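Local coordinates for AB hydrolase-1 domain-containing protein (PDB 4L9A) that is an alpha/beta hydrolase, probably a carboxylesterase that splits ester bonds, at residues 121-124 with 125-129; 227-230 with 231-235. All blocks are in the same frame, centred on the assembly; numbering follows the deposited sequence.

How the interactions relate
Both interactions are local. Interaction 1 is about two and a half turns of helix 120-130, mostly buried between the central sheet and its neighbours, and pairs backbone N-H...O bonds with apolar side chains and one water-bridged glutamine. Interaction 2, about 10 Å away between centres, is a partly buried loop leading into strand 235-239; its outer end is a polar turn, its inner end an isoleucine pair. The two touch each other. Gln-126 NE2 makes a weak hydrogen bond to Thr-227 OG1, Leu-125 CD2 packs 3.8 Å from Ile-229 N, and the side chains of Met-128 and Ile-233 meet, with Cys-135 of strand 134-141 lying against both.

Interaction 1 (121-124 with 125-129); sequences GFAA and LQIMN
Ile-127 lays its long branch over the carbonyl oxygen of Ala-123, one helical turn back. Ile-127 CG1 sits 3.1 Å from Ala-123 O, and CD1 runs on to within 4.2 Å of Ala-123 CB. The same oxygen takes the N-H of Ile-127 at 2.9 Å between N and O, a nearly straight bond, so hydrocarbon flanks the acceptor that the amide grips. Met-128, modelled as selenomethionine, repeats the scheme one residue on, its N-H donating to Ala-124 O. Its chain starts out extended, then bends at chi3 (-77°), folding the methyl back so that CE comes 3.5 Å from Ala-124 O and 4.5 Å from Ala-124 CB. Leu-125 approaches Gly-121 in the same manner, its N-H bonded to Gly-121 O and CG lying 3.4 Å from that oxygen. This helix joins strands 111-117 and 134-141 in a beta-alpha-beta crossover of the alpha/beta hydrolase fold, and the turn leading into it is where the family carries its nucleophile elbow. On the sheet-facing side, Ala-124 and Met-128 rest on Leu-114 and Phe-138, while Ile-127 reaches Ile-100 and Phe-104 of helix 93-106. Gln-126 does something different on another flank, against Leu-93 and Val-97 of the same helix. Bent at chi2 (-64°), its chain curls back past Phe-122 O, and its amide is tied to that carbonyl by a water: Gln-126 NE2 donates to the water at 2.6 Å, and the water donates in turn to Phe-122 O at 2.8 Å. The Phe-122 ring itself swings away to meet Phe-225, their planes inclined at about 50°.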
# COMPACT_ATOMS: atom_id res chain seq x y z
N GLY A 121 1.50 -1.03 5.08
CA GLY A 121 2.64 -0.80 5.96
C GLY A 121 3.06 -2.02 6.77
O GLY A 121 4.26 -2.26 6.98
N PHE A 122 2.09 -2.80 7.24
CA PHE A 122 2.42 -3.95 8.10
C PHE A 122 3.25 -5.01 7.37
O PHE A 122 4.28 -5.45 7.87
CB PHE A 122 1.15 -4.54 8.73
CG PHE A 122 0.53 -3.66 9.80
CD1 PHE A 122 1.23 -3.39 10.97
CD2 PHE A 122 -0.72 -3.10 9.64
CE1 PHE A 122 0.69 -2.59 11.95
CE2 PHE A 122 -1.28 -2.28 10.64
CZ PHE A 122 -0.57 -2.03 11.78
N ALA A 123 2.80 -5.42 6.19
CA ALA A 123 3.59 -6.34 5.38
C ALA A 123 4.95 -5.73 5.06
O ALA A 123 5.97 -6.40 5.13
CB ALA A 123 2.84 -6.71 4.08
N ALA A 124 4.96 -4.45 4.71
CA ALA A 124 6.19 -3.78 4.29
C ALA A 124 7.29 -3.88 5.34
O ALA A 124 8.45 -4.13 5.03
CB ALA A 124 5.91 -2.31 3.93
N LEU A 125 6.92 -3.69 6.60
CA LEU A 125 7.92 -3.76 7.66
C LEU A 125 8.56 -5.15 7.73
O LEU A 125 9.77 -5.28 7.90
CB LEU A 125 7.29 -3.36 9.00
CG LEU A 125 6.93 -1.88 9.07
CD1 LEU A 125 5.93 -1.62 10.19
CD2 LEU A 125 8.22 -1.06 9.28
N GLN A 126 7.75 -6.20 7.59
CA GLN A 126 8.28 -7.56 7.66
C GLN A 126 9.13 -7.89 6.44
O GLN A 126 10.18 -8.51 6.55
CB GLN A 126 7.15 -8.58 7.80
CG GLN A 126 6.16 -8.24 8.90
CD GLN A 126 6.81 -8.27 10.28
OE1 GLN A 126 7.85 -8.88 10.46
NE2 GLN A 126 6.17 -7.61 11.25
N ILE A 127 8.66 -7.47 5.27
CA ILE A 127 9.39 -7.68 4.02
C ILE A 127 10.81 -7.11 4.09
O ILE A 127 11.79 -7.78 3.76
CB ILE A 127 8.62 -7.04 2.84
CG1 ILE A 127 7.27 -7.73 2.66
CG2 ILE A 127 9.44 -7.10 1.56
CD1 ILE A 127 6.29 -6.97 1.78
N MSE A 128 10.93 -5.86 4.52
CA MSE A 128 12.25 -5.22 4.57
C MSE A 128 13.14 -5.90 5.60
O MSE A 128 14.36 -5.95 5.44
CB MSE A 128 12.11 -3.73 4.86
CG MSE A 128 11.32 -2.97 3.80
SE MSE A 128 11.25 -1.02 4.13
CE MSE A 128 9.89 -0.99 5.55
N ASN A 129 12.54 -6.44 6.65
CA ASN A 129 13.29 -7.13 7.69
C ASN A 129 13.69 -8.55 7.29
O ASN A 129 14.66 -9.10 7.82
CB ASN A 129 12.47 -7.11 9.00
CG ASN A 129 13.17 -7.81 10.15
OD1 ASN A 129 14.19 -7.35 10.66
ND2 ASN A 129 12.60 -8.93 10.59
O HOH W 1 4.73 -5.49 10.65

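Interaction 2 (227-230 with 231-235)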
# COMPACT_ATOMS: atom_id res chain seq x y z
N THR A 227 8.14 -5.02 14.95
CA THR A 227 9.14 -4.73 13.94
C THR A 227 9.11 -3.25 13.58
O THR A 227 8.05 -2.71 13.25
CB THR A 227 8.87 -5.54 12.65
OG1 THR A 227 8.69 -6.93 12.98
CG2 THR A 227 10.01 -5.40 11.66
N GLY A 228 10.26 -2.60 13.62
CA GLY A 228 10.37 -1.25 13.10
C GLY A 228 11.26 -1.28 11.87
O GLY A 228 11.80 -2.32 11.53
N ILE A 229 11.42 -0.14 11.21
CA ILE A 229 12.30 -0.06 10.05
C ILE A 229 13.76 0.09 10.46
O ILE A 229 14.09 0.87 11.36
CB ILE A 229 11.90 1.11 9.13
CG1 ILE A 229 12.77 1.13 7.88
CG2 ILE A 229 12.01 2.44 9.89
CD1 ILE A 229 12.29 2.14 6.87
N SER A 230 14.63 -0.68 9.82
CA SER A 230 16.06 -0.59 10.10
C SER A 230 16.57 0.84 9.95
O SER A 230 16.12 1.59 9.09
CB SER A 230 16.83 -1.52 9.17
OG SER A 230 18.22 -1.26 9.23
N GLU A 231 17.52 1.21 10.81
CA GLU A 231 18.17 2.50 10.72
C GLU A 231 18.90 2.66 9.38
O GLU A 231 19.14 3.78 8.92
CB GLU A 231 19.15 2.69 11.88
CG GLU A 231 18.46 2.77 13.24
CD GLU A 231 17.65 4.04 13.42
OE1 GLU A 231 17.95 5.03 12.72
OE2 GLU A 231 16.71 4.05 14.25
N LYS A 232 19.23 1.53 8.75
CA LYS A 232 19.98 1.52 7.50
C LYS A 232 19.14 1.84 6.26
O LYS A 232 19.68 2.06 5.18
CB LYS A 232 20.67 0.16 7.30
CG LYS A 232 21.52 -0.30 8.49
CD LYS A 232 22.07 -1.70 8.26
CE LYS A 232 22.60 -2.33 9.55
NZ LYS A 232 22.95 -3.76 9.35
N ILE A 233 17.82 1.86 6.42
CA ILE A 233 16.94 2.11 5.28
C ILE A 233 16.25 3.45 5.42
O ILE A 233 15.54 3.69 6.39
CB ILE A 233 15.84 1.04 5.19
CG1 ILE A 233 16.45 -0.35 4.93
CG2 ILE A 233 14.83 1.40 4.11
CD1 ILE A 233 15.42 -1.47 5.03
N PRO A 234 16.42 4.34 4.42
CA PRO A 234 15.73 5.63 4.47
C PRO A 234 14.22 5.45 4.31
O PRO A 234 13.76 4.58 3.57
CB PRO A 234 16.29 6.40 3.27
CG PRO A 234 17.21 5.47 2.54
CD PRO A 234 17.08 4.10 3.13
N SER A 235 13.48 6.29 5.02
CA SER A 235 12.03 6.24 5.02
C SER A 235 11.48 7.62 4.69
O SER A 235 11.83 8.60 5.35
CB SER A 235 11.53 5.81 6.40
OG SER A 235 10.11 5.74 6.43
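Ser-230 OG is turned away from its own N and forward beside the carbonyl carbon (chi1 168°), toward Lys-232, while Ile-229, with chi1 of -176° and an equally extended chi2, drives CD1 straight inward to Ile-233. The first torsion brings Ser-230 OG to 3.0 Å from Lys-232 N, which donates to it. Lys-232 lays the start of its side chain along that oxygen, CB standing 3.4 Å from Ser-230 OG, before the rest of the chain stretches off and carries the ammonium group away. Ser-230 also contributes its carbonyl: Ile-233 N donates to Ser-230 O at 3.2 Å, with a good angle at the hydrogen but from well above the carbonyl plane, 62° out of it. On the inner side, Ile-229 CD1 packs 3.8 Å from Ile-233 CG2, the two side chains crossing obliquely. The same Ile-229 methyl lies 3.6 Å from Ile-233 O and 3.8 Å from Ser-235 CB, so one branch tip bridges the turn and the strand that follows it. The polar side-chain ends find partners across in the neighbouring loop: Glu-231 OE1 accepts from Lys-255 N, and Ser-235 OG bonds to Tyr-252 O. The backbone carbonyl of Ile-233 takes the side-chain amide of Asn-254. What results is a type I beta turn from Ser-230 to Ile-233 whose first residue doubles as the start of an ST turn, just ahead of strand 235-239, where the chain turns into the hydrolase sheet.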